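Local coordinates for protein tyrosine--tRNA ligase, mitochondrial (Emericella nidulans, PDB 5IHX) that probably catalyses the ATP-dependent attachment of L-tyrosine to mitochondrial tRNA(Tyr), as a class I aminoacyl-tRNA synthetase, at residues V66-G71 and L98-L103; T75-H80 and K130-S135; F215-M220 and Y243-F248; P282-S287 and E325-M330. All coordinates share one frame; numbering follows the deposited sequence.

The four contacts lie within the catalytic domain, two at the bound amino acid and two further out. Contacts 1 and 3 both touch the bound tyrosine: contact 1 closes round its phenol end, contact 3 meets its amino group, and their centres lie about 18 Å apart. Contacts 1 and 2 alternate along the chain, 75-80 following strand 68-72 while 130-135 comes after strand 100-104; the side chain of Thr-75 is about 7 Å from the ligand. Contact 4 is more remote, with the side chain of Leu-284 about 13 Å from the tyrosine. Nearest atoms of contacts 2 and 4 are about 8 Å apart, and both involve loops tied to class I signature sequences.

Contact 1: V66-G71 and L98-L103; sequences VGIYAG and LPVTFL. With TYR (tyrosine), chain C.
Four backbone hydrogen bonds join Ile-68 and Ala-70 to Pro-99, Thr-101 and Leu-103, in parallel register. Ile-68 N reaches Pro-99 O at 3.1 Å and its carbonyl receives Thr-101 N; Ala-70 repeats the pattern with Thr-101 O and Leu-103 N, the last bond being nearly straight (173° at the hydrogen). Weaker CA-H...O contacts fill the gaps, among them Tyr-69 CA to Thr-101 O at 3.2 Å.

The apolar contacts divide between the two faces of the sheet. Ile-68 CG2 meets Val-100 CG1 at 3.8 Å on the face shared with Ala-70 and Phe-102. On the other, Tyr-69 and Leu-103 run alongside each other, and Tyr-69 CE1 touches Leu-103 CD2 at 3.6 Å. The Tyr-69 side chain leaves the backbone at chi1 91°, some 30° from a staggered position, which directs its hydroxyl to the ligand's phenol end.

Polar and steric contacts then converge on the bound tyrosine. Its hydroxyl is hydrogen-bonded to Tyr-69 OH at 3.2 Å, near the plane of the Tyr-69 ring, while Leu-103 CD2 presses on the same oxygen at 3.1 Å. Gly-71, with no side chain, lets the ligand ring approach its CA.

Strand 235-238 pairs in parallel with the other edge of strand 68-72, and strand 164-168 with the outer edge of strand 100-104. Helix 84-95 makes the beta-alpha-beta crossover between the two strands, its Leu-90 packing against Ile-68, Ala-70 and Phe-102.

Contact 2: T75-H80 and K130-S135; sequences TAPSMH and KANMAS
The carboxamide of Asn-132 lies flat over the peptide between Ala-76 and Pro-77, the two planes within about 15° of each other. This is the tight part of the contact: Asn-132 CG sits 3.6 Å from Ala-76 C, almost directly above it. The amide oxygen Asn-132 OD1 lies above Pro-77 N, 3.3 Å away and equally close to Pro-77 CD; since that nitrogen has no hydrogen to give, this is packing. Asn-132 takes this position with CG beside its own backbone N (chi1 -76°) and the amide turned little about chi2. One helical turn on, Ser-135 CB rests against Pro-77 O at 3.2 Å.

The loose side is at Thr-75, whose side chain points away from the helix and is exposed to solvent; its carbonyl oxygen, Thr-75 O, stands 3.6 Å from Asn-132 ND2. Beyond Pro-77 the loop leaves this part of the helix and is held by other bonds: Ser-78 OG donates to Met-79 O at 2.6 Å, and Gln-139, further along helix 126-153, accepts from Met-79 N.

The loop connects strand 68-72 to helix 84-95 and ends in the sequence His-Val-Gly-His, which starts at His-80 and includes His-83; it corresponds to the HIGH signature of class I synthetases, an element of the ATP site in this family.

Contact 3: F215-M220 and Y243-F248; sequences FTYPLM and YGNILF. With TYR (tyrosine), chain C.
One face of the Phe-248 ring is covered by Pro-218 CB, which stands 4.1 Å from the ring centroid and 16° off its normal in a CH-pi contact. Leu-219 meets the ring obliquely, its CD1 at 3.6 Å from Phe-248 CZ. With CG anti to the backbone N (chi1 -179°), Phe-248 extends from its helix to reach both residues. The second flat group, the ring of Tyr-217, meets the amino group of the bound tyrosine at its edge and in its plane: ligand N donates to Tyr-217 OH at 2.8 Å. Asp-73 OD1 also bonds that hydroxyl, and Asn-245 ND2 approaches the ring more loosely.

Between the helices, which cross at -58°, a water-mediated polar link complements the apolar one. A single water donates to Pro-218 O and to Asn-245 O, the latter at 2.6 Å, and so joins the two main chains near their closest CA approach. The Asn-245 side chain is directed instead to Gln-242 OE1. Pro-218 has no N-H to offer, and helix 212-229 is kinked there.

Leu-219 also faces Phe-212 of the second subunit, so this helix serves the dimer interface as well. Tyr-217, Gln-221 and Asp-224, all on helix 212-229 and all bonded to the ligand, make this helix one wall of the tyrosine pocket of a tyrosyl-tRNA synthetase.

Contact 4: P282-S287 and E325-M330; sequences PLLTTS and ERYLKM
Pro-282 and Leu-284 hold the apolar first shell, both against Met-330. Pro-282 CG touches Met-330 SD at 3.7 Å, the two side chains passing antiparallel to one another. Leu-284 extends its CD2 branch into the angle between Met-330 and Tyr-327, 4.0 Å from Met-330 CE and 4.1 Å from Tyr-327 CE1. A bend at chi3 (-52°) sets Met-330 CE beside this leucine methyl. Contact is by side-chain ends, the backbones remaining more than 9 Å apart at their CA atoms. At the margin, Arg-326 NH2 comes within 4.0 Å of Pro-282 CG.

A second layer fixes these groups. Arg-326 NE gives a weak hydrogen bond to Met-330 SD at 3.6 Å, one turn along the helix, and its NH2 bonds Gly-45 O. Together these bonds probably help to hold the guanidinium beside the proline. The Tyr-327 ring meets Phe-331 edge-to-face and also packs on Leu-359 of helix 354-368. Leu-85 of helix 84-95 touches Pro-282, Leu-284 and Met-330 alike, linking the contact to the nucleotide-binding fold.

The contact thus packs the loop after strand 277-280 onto helix 321-331, at the protein surface. Past Ser-287 the chain is not modelled through 288-297, a segment, probably mobile, whose Lys-Phe-Gly-Lys-Ser sequence matches the KMSKS motif of class I synthetases.

Contact 1: V66-G71 and L98-L103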
# COMPACT_ATOMS: atom_id res chain seq x y z
N VAL A 66 10.38 13.21 -27.01
CA VAL A 66 9.99 12.52 -25.78
C VAL A 66 8.49 12.32 -25.66
O VAL A 66 7.70 13.08 -26.22
CB VAL A 66 10.47 13.27 -24.52
CG1 VAL A 66 11.97 13.37 -24.50
CG2 VAL A 66 9.83 14.66 -24.44
N GLY A 67 8.11 11.29 -24.92
CA GLY A 67 6.72 11.04 -24.62
C GLY A 67 6.24 11.95 -23.50
O GLY A 67 7.01 12.34 -22.63
N ILE A 68 4.95 12.29 -23.54
CA ILE A 68 4.34 13.13 -22.52
C ILE A 68 2.95 12.59 -22.21
O ILE A 68 2.28 12.07 -23.09
CB ILE A 68 4.24 14.60 -22.98
CG1 ILE A 68 3.55 15.45 -21.92
CG2 ILE A 68 3.51 14.70 -24.32
CD1 ILE A 68 3.66 16.94 -22.15
N TYR A 69 2.53 12.68 -20.95
CA TYR A 69 1.21 12.20 -20.58
C TYR A 69 0.50 13.10 -19.58
O TYR A 69 1.13 13.88 -18.86
CB TYR A 69 1.29 10.77 -20.01
CG TYR A 69 1.46 10.68 -18.51
CD1 TYR A 69 0.36 10.50 -17.68
CD2 TYR A 69 2.72 10.74 -17.92
CE1 TYR A 69 0.51 10.40 -16.31
CE2 TYR A 69 2.88 10.63 -16.54
CZ TYR A 69 1.76 10.46 -15.74
OH TYR A 69 1.90 10.35 -14.38
N ALA A 70 -0.82 13.00 -19.58
CA ALA A 70 -1.67 13.67 -18.61
C ALA A 70 -2.66 12.65 -18.06
O ALA A 70 -3.14 11.80 -18.80
CB ALA A 70 -2.40 14.84 -19.24
N GLY A 71 -2.94 12.74 -16.77
CA GLY A 71 -3.84 11.81 -16.11
C GLY A 71 -5.17 12.44 -15.75
O GLY A 71 -5.26 13.65 -15.54
N LEU A 98 4.95 14.22 -31.29
CA LEU A 98 5.39 13.67 -30.02
C LEU A 98 4.44 12.56 -29.60
O LEU A 98 3.23 12.69 -29.77
CB LEU A 98 5.45 14.75 -28.94
CG LEU A 98 6.50 15.85 -29.14
CD1 LEU A 98 6.18 17.05 -28.27
CD2 LEU A 98 7.89 15.32 -28.81
N PRO A 99 4.98 11.46 -29.05
CA PRO A 99 4.06 10.41 -28.57
C PRO A 99 3.37 10.83 -27.28
O PRO A 99 4.03 11.11 -26.29
CB PRO A 99 4.98 9.21 -28.33
CG PRO A 99 6.35 9.77 -28.14
CD PRO A 99 6.39 11.13 -28.79
N VAL A 100 2.04 10.88 -27.30
CA VAL A 100 1.28 11.36 -26.16
C VAL A 100 0.44 10.25 -25.56
O VAL A 100 -0.01 9.34 -26.27
CB VAL A 100 0.36 12.54 -26.55
CG1 VAL A 100 1.18 13.66 -27.17
CG2 VAL A 100 -0.74 12.08 -27.51
N THR A 101 0.23 10.30 -24.25
CA THR A 101 -0.55 9.29 -23.56
C THR A 101 -1.60 9.93 -22.68
O THR A 101 -1.31 10.81 -21.87
CB THR A 101 0.35 8.37 -22.70
OG1 THR A 101 1.31 7.71 -23.53
CG2 THR A 101 -0.48 7.33 -21.96
N PHE A 102 -2.84 9.48 -22.86
CA PHE A 102 -3.94 9.84 -21.97
C PHE A 102 -4.08 8.74 -20.93
O PHE A 102 -4.38 7.60 -21.28
CB PHE A 102 -5.25 10.02 -22.73
CG PHE A 102 -5.22 11.09 -23.78
CD1 PHE A 102 -5.90 12.28 -23.59
CD2 PHE A 102 -4.51 10.92 -24.96
CE1 PHE A 102 -5.88 13.28 -24.55
CE2 PHE A 102 -4.48 11.92 -25.92
CZ PHE A 102 -5.17 13.09 -25.71
N LEU A 103 -3.88 9.08 -19.67
CA LEU A 103 -3.96 8.10 -18.59
C LEU A 103 -5.26 8.23 -17.83
O LEU A 103 -5.52 9.24 -17.18
CB LEU A 103 -2.78 8.25 -17.63
CG LEU A 103 -2.75 7.25 -16.48
CD1 LEU A 103 -2.54 5.84 -17.00
CD2 LEU A 103 -1.68 7.62 -15.47
N TYR C . -4.17 12.95 -9.75
CA TYR C . -4.67 13.63 -10.97
C TYR C . -5.94 14.43 -10.67
O TYR C . -6.24 15.42 -11.33
CB TYR C . -4.95 12.61 -12.08
CG TYR C . -3.80 11.66 -12.31
CD1 TYR C . -2.59 12.11 -12.82
CD2 TYR C . -3.93 10.30 -12.03
CE1 TYR C . -1.54 11.25 -13.04
CE2 TYR C . -2.88 9.43 -12.25
CZ TYR C . -1.69 9.91 -12.75
OH TYR C . -0.65 9.04 -12.97
OXT TYR C . -6.69 14.09 -9.75

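Contact 2: T75-H80 and K130-S135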
# COMPACT_ATOMS: atom_id res chain seq x y z
N THR A 75 -14.25 10.67 -11.86
CA THR A 75 -15.17 10.91 -10.75
C THR A 75 -16.56 11.28 -11.27
O THR A 75 -17.50 11.47 -10.50
CB THR A 75 -14.67 12.05 -9.84
OG1 THR A 75 -14.55 13.26 -10.59
CG2 THR A 75 -13.32 11.69 -9.23
N ALA A 76 -16.68 11.39 -12.59
CA ALA A 76 -17.94 11.69 -13.25
C ALA A 76 -18.00 10.93 -14.57
O ALA A 76 -16.97 10.48 -15.07
CB ALA A 76 -18.08 13.19 -13.48
N PRO A 77 -19.20 10.77 -15.14
CA PRO A 77 -19.29 10.06 -16.43
C PRO A 77 -18.69 10.86 -17.58
O PRO A 77 -18.50 10.33 -18.68
CB PRO A 77 -20.80 9.87 -16.62
CG PRO A 77 -21.42 10.95 -15.82
CD PRO A 77 -20.53 11.17 -14.64
N SER A 78 -18.38 12.13 -17.32
CA SER A 78 -17.88 13.03 -18.34
C SER A 78 -16.83 13.98 -17.78
O SER A 78 -16.85 14.33 -16.60
CB SER A 78 -19.02 13.84 -18.95
OG SER A 78 -18.53 14.89 -19.77
N MET A 79 -15.91 14.40 -18.64
CA MET A 79 -15.03 15.52 -18.35
C MET A 79 -15.77 16.82 -18.62
O MET A 79 -16.82 16.82 -19.28
CB MET A 79 -13.77 15.44 -19.20
CG MET A 79 -12.87 14.27 -18.85
SD MET A 79 -11.31 14.32 -19.74
CE MET A 79 -11.89 14.09 -21.43
N HIS A 80 -15.23 17.91 -18.10
CA HIS A 80 -15.77 19.24 -18.37
C HIS A 80 -14.63 20.15 -18.80
O HIS A 80 -13.47 19.74 -18.84
CB HIS A 80 -16.48 19.80 -17.14
CG HIS A 80 -15.67 19.75 -15.89
ND1 HIS A 80 -14.93 20.82 -15.44
CD2 HIS A 80 -15.49 18.76 -14.98
CE1 HIS A 80 -14.32 20.49 -14.31
NE2 HIS A 80 -14.64 19.24 -14.02
N LYS A 130 -17.77 2.07 -12.14
CA LYS A 130 -17.56 1.32 -13.37
C LYS A 130 -18.23 2.01 -14.55
O LYS A 130 -17.69 2.04 -15.65
CB LYS A 130 -18.09 -0.11 -13.22
N ALA A 131 -19.41 2.57 -14.31
CA ALA A 131 -20.15 3.28 -15.35
C ALA A 131 -19.41 4.56 -15.73
O ALA A 131 -19.26 4.87 -16.91
CB ALA A 131 -21.56 3.59 -14.88
N ASN A 132 -18.96 5.30 -14.72
CA ASN A 132 -18.19 6.52 -14.94
C ASN A 132 -16.92 6.24 -15.72
O ASN A 132 -16.56 6.98 -16.64
CB ASN A 132 -17.84 7.17 -13.60
CG ASN A 132 -19.01 7.89 -12.96
OD1 ASN A 132 -20.07 8.05 -13.57
ND2 ASN A 132 -18.83 8.32 -11.72
N MET A 133 -16.23 5.16 -15.35
CA MET A 133 -14.97 4.79 -15.97
C MET A 133 -15.16 4.43 -17.44
O MET A 133 -14.36 4.82 -18.29
CB MET A 133 -14.35 3.62 -15.20
CG MET A 133 -12.91 3.32 -15.58
SD MET A 133 -12.25 1.86 -14.75
CE MET A 133 -12.58 2.26 -13.03
N ALA A 134 -16.22 3.70 -17.73
CA ALA A 134 -16.50 3.26 -19.10
C ALA A 134 -16.90 4.45 -19.98
O ALA A 134 -16.49 4.53 -21.14
CB ALA A 134 -17.60 2.21 -19.10
N SER A 135 -17.70 5.35 -19.43
CA SER A 135 -18.13 6.54 -20.17
C SER A 135 -16.96 7.47 -20.47
O SER A 135 -16.86 8.01 -21.57
CB SER A 135 -19.21 7.29 -19.38
OG SER A 135 -20.36 6.49 -19.19

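Contact 3: F215-M220 and Y243-F248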
# COMPACT_ATOMS: atom_id res chain seq x y z
N PHE A 215 -2.80 9.20 1.94
CA PHE A 215 -1.39 9.49 2.16
C PHE A 215 -0.52 8.78 1.12
O PHE A 215 0.57 9.25 0.78
CB PHE A 215 -0.99 9.08 3.58
CG PHE A 215 0.37 9.54 4.00
CD1 PHE A 215 0.65 10.89 4.13
CD2 PHE A 215 1.36 8.62 4.31
CE1 PHE A 215 1.90 11.32 4.53
CE2 PHE A 215 2.62 9.05 4.71
CZ PHE A 215 2.89 10.40 4.83
N THR A 216 -1.01 7.66 0.61
CA THR A 216 -0.28 6.84 -0.35
C THR A 216 -0.47 7.31 -1.79
O THR A 216 0.31 6.95 -2.67
CB THR A 216 -0.71 5.36 -0.25
OG1 THR A 216 -0.65 4.93 1.11
CG2 THR A 216 0.17 4.45 -1.11
N TYR A 217 -1.49 8.13 -2.03
CA TYR A 217 -1.87 8.51 -3.39
C TYR A 217 -0.69 9.05 -4.22
O TYR A 217 -0.52 8.65 -5.37
CB TYR A 217 -3.01 9.54 -3.37
CG TYR A 217 -3.57 9.86 -4.74
CD1 TYR A 217 -4.71 9.21 -5.20
CD2 TYR A 217 -2.96 10.78 -5.58
CE1 TYR A 217 -5.23 9.48 -6.44
CE2 TYR A 217 -3.47 11.06 -6.83
CZ TYR A 217 -4.61 10.40 -7.26
OH TYR A 217 -5.13 10.66 -8.50
N PRO A 218 0.12 9.96 -3.65
CA PRO A 218 1.28 10.45 -4.40
C PRO A 218 2.19 9.32 -4.92
O PRO A 218 2.74 9.44 -6.02
CB PRO A 218 2.03 11.31 -3.39
CG PRO A 218 1.04 11.70 -2.38
CD PRO A 218 -0.05 10.67 -2.37
N LEU A 219 2.35 8.26 -4.14
CA LEU A 219 3.21 7.15 -4.54
C LEU A 219 2.58 6.38 -5.70
O LEU A 219 3.29 5.85 -6.56
CB LEU A 219 3.47 6.21 -3.36
CG LEU A 219 4.53 6.66 -2.35
CD1 LEU A 219 4.02 7.78 -1.46
CD2 LEU A 219 5.02 5.48 -1.51
N MET A 220 1.25 6.32 -5.73
CA MET A 220 0.56 5.66 -6.83
C MET A 220 0.72 6.45 -8.13
O MET A 220 0.98 5.88 -9.19
CB MET A 220 -0.92 5.48 -6.51
CG MET A 220 -1.20 4.51 -5.37
SD MET A 220 -2.96 4.28 -5.07
CE MET A 220 -3.44 3.32 -6.51
N TYR A 243 1.05 20.45 -9.11
CA TYR A 243 2.47 20.74 -8.95
C TYR A 243 3.11 19.81 -7.92
O TYR A 243 4.15 19.20 -8.19
CB TYR A 243 2.69 22.20 -8.53
CG TYR A 243 4.15 22.60 -8.54
CD1 TYR A 243 4.95 22.39 -7.43
CD2 TYR A 243 4.72 23.18 -9.67
CE1 TYR A 243 6.29 22.75 -7.44
CE2 TYR A 243 6.05 23.54 -9.68
CZ TYR A 243 6.83 23.33 -8.56
OH TYR A 243 8.16 23.69 -8.57
N GLY A 244 2.49 19.71 -6.75
CA GLY A 244 2.98 18.86 -5.68
C GLY A 244 3.16 17.41 -6.08
O GLY A 244 4.22 16.83 -5.85
N ASN A 245 2.13 16.82 -6.67
CA ASN A 245 2.20 15.42 -7.10
C ASN A 245 3.25 15.20 -8.18
O ASN A 245 3.95 14.18 -8.16
CB ASN A 245 0.84 14.94 -7.62
CG ASN A 245 -0.21 14.84 -6.52
OD1 ASN A 245 0.13 14.64 -5.35
ND2 ASN A 245 -1.48 14.96 -6.89
N ILE A 246 3.37 16.13 -9.11
CA ILE A 246 4.34 16.00 -10.19
C ILE A 246 5.76 16.16 -9.63
O ILE A 246 6.67 15.45 -10.04
CB ILE A 246 4.08 17.02 -11.32
CG1 ILE A 246 2.74 16.72 -11.98
CG2 ILE A 246 5.20 16.96 -12.36
CD1 ILE A 246 2.30 17.74 -13.01
N LEU A 247 5.93 17.09 -8.69
CA LEU A 247 7.22 17.29 -8.04
C LEU A 247 7.65 16.01 -7.32
O LEU A 247 8.78 15.54 -7.48
CB LEU A 247 7.16 18.46 -7.05
CG LEU A 247 8.43 18.72 -6.23
CD1 LEU A 247 9.61 19.10 -7.11
CD2 LEU A 247 8.16 19.81 -5.20
N PHE A 248 6.74 15.46 -6.53
CA PHE A 248 6.99 14.19 -5.85
C PHE A 248 7.33 13.11 -6.87
O PHE A 248 8.21 12.29 -6.65
CB PHE A 248 5.78 13.78 -5.02
CG PHE A 248 5.97 12.50 -4.26
CD1 PHE A 248 6.42 12.52 -2.95
CD2 PHE A 248 5.73 11.27 -4.86
CE1 PHE A 248 6.60 11.34 -2.25
CE2 PHE A 248 5.91 10.09 -4.16
CZ PHE A 248 6.35 10.13 -2.85
N TYR C . -4.17 12.95 -9.75
CA TYR C . -4.67 13.63 -10.97
C TYR C . -5.94 14.43 -10.67
O TYR C . -6.24 15.42 -11.33
CB TYR C . -4.95 12.61 -12.08
CG TYR C . -3.80 11.66 -12.31
CD1 TYR C . -2.59 12.11 -12.82
CD2 TYR C . -3.93 10.30 -12.03
CE1 TYR C . -1.54 11.25 -13.04
CE2 TYR C . -2.88 9.43 -12.25
CZ TYR C . -1.69 9.91 -12.75
OH TYR C . -0.65 9.04 -12.97
OXT TYR C . -6.69 14.09 -9.75
O HOH W 1 3.40 11.62 -7.89

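Contact 4: P282-S287 and E325-M330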
# COMPACT_ATOMS: atom_id res chain seq x y z
N PRO A 282 -2.29 26.61 -16.58
CA PRO A 282 -2.87 27.67 -15.74
C PRO A 282 -4.25 27.36 -15.17
O PRO A 282 -4.98 26.52 -15.71
CB PRO A 282 -2.94 28.87 -16.69
CG PRO A 282 -2.87 28.30 -18.06
CD PRO A 282 -2.02 27.08 -17.95
N LEU A 283 -4.59 28.03 -14.07
CA LEU A 283 -5.90 27.90 -13.44
C LEU A 283 -6.95 28.79 -14.08
O LEU A 283 -6.75 30.00 -14.21
CB LEU A 283 -5.80 28.24 -11.95
CG LEU A 283 -7.06 28.01 -11.11
CD1 LEU A 283 -7.47 26.54 -11.10
CD2 LEU A 283 -6.86 28.52 -9.69
N LEU A 284 -8.05 28.19 -14.50
CA LEU A 284 -9.17 28.92 -15.08
C LEU A 284 -10.08 29.49 -13.99
O LEU A 284 -10.55 28.76 -13.12
CB LEU A 284 -9.97 28.01 -16.02
CG LEU A 284 -9.15 27.46 -17.20
CD1 LEU A 284 -9.91 26.36 -17.91
CD2 LEU A 284 -8.80 28.58 -18.17
N THR A 285 -10.32 30.80 -14.04
CA THR A 285 -11.22 31.46 -13.08
C THR A 285 -12.48 31.98 -13.77
O THR A 285 -12.49 32.18 -14.99
CB THR A 285 -10.53 32.64 -12.37
OG1 THR A 285 -10.18 33.64 -13.33
CG2 THR A 285 -9.29 32.17 -11.63
N THR A 286 -13.53 32.18 -12.98
CA THR A 286 -14.78 32.75 -13.48
C THR A 286 -14.86 34.24 -13.15
O THR A 286 -13.93 34.80 -12.56
CB THR A 286 -16.01 32.03 -12.89
OG1 THR A 286 -16.02 32.19 -11.46
CG2 THR A 286 -15.98 30.55 -13.23
N SER A 287 -15.97 34.86 -13.51
CA SER A 287 -16.17 36.29 -13.25
C SER A 287 -16.70 36.51 -11.84
O SER A 287 -16.23 35.90 -10.88
CB SER A 287 -17.14 36.88 -14.28
OG SER A 287 -16.76 36.52 -15.60
N GLU A 325 -8.72 36.76 -25.62
CA GLU A 325 -7.51 36.59 -26.41
C GLU A 325 -6.68 35.42 -25.90
O GLU A 325 -6.19 34.61 -26.68
CB GLU A 325 -6.66 37.85 -26.43
CG GLU A 325 -5.33 37.65 -27.16
CD GLU A 325 -4.57 38.94 -27.42
OE1 GLU A 325 -5.10 40.02 -27.10
OE2 GLU A 325 -3.44 38.85 -27.95
N ARG A 326 -6.51 35.34 -24.58
CA ARG A 326 -5.74 34.25 -24.01
C ARG A 326 -6.45 32.92 -24.24
O ARG A 326 -5.81 31.92 -24.54
CB ARG A 326 -5.49 34.46 -22.51
CG ARG A 326 -4.80 33.27 -21.87
CD ARG A 326 -3.84 33.67 -20.77
NE ARG A 326 -2.93 32.57 -20.45
CZ ARG A 326 -1.89 32.66 -19.63
NH1 ARG A 326 -1.61 33.81 -19.03
NH2 ARG A 326 -1.13 31.60 -19.40
N TYR A 327 -7.78 32.92 -24.12
CA TYR A 327 -8.55 31.70 -24.34
C TYR A 327 -8.43 31.21 -25.78
O TYR A 327 -8.36 30.01 -26.03
CB TYR A 327 -10.03 31.91 -24.00
CG TYR A 327 -10.34 31.84 -22.52
CD1 TYR A 327 -9.37 32.09 -21.56
CD2 TYR A 327 -11.62 31.52 -22.08
CE1 TYR A 327 -9.66 32.03 -20.21
CE2 TYR A 327 -11.92 31.45 -20.73
CZ TYR A 327 -10.94 31.71 -19.80
OH TYR A 327 -11.24 31.64 -18.46
N LEU A 328 -8.41 32.14 -26.73
CA LEU A 328 -8.21 31.78 -28.14
C LEU A 328 -6.90 31.03 -28.31
O LEU A 328 -6.81 30.08 -29.09
CB LEU A 328 -8.22 33.03 -29.03
CG LEU A 328 -9.60 33.60 -29.41
CD1 LEU A 328 -9.45 34.97 -30.05
CD2 LEU A 328 -10.33 32.65 -30.36
N LYS A 329 -5.88 31.46 -27.58
CA LYS A 329 -4.56 30.83 -27.66
C LYS A 329 -4.53 29.47 -26.97
O LYS A 329 -3.87 28.55 -27.44
CB LYS A 329 -3.50 31.75 -27.05
CG LYS A 329 -3.29 33.04 -27.84
CD LYS A 329 -2.39 34.01 -27.09
CE LYS A 329 -2.12 35.26 -27.91
NZ LYS A 329 -1.35 36.28 -27.15
N MET A 330 -5.25 29.34 -25.86
CA MET A 330 -5.20 28.13 -25.05
C MET A 330 -6.16 27.04 -25.53
O MET A 330 -5.86 25.85 -25.41
CB MET A 330 -5.49 28.45 -23.58
CG MET A 330 -4.44 29.34 -22.91
SD MET A 330 -4.62 29.47 -21.12
CE MET A 330 -6.34 29.94 -20.96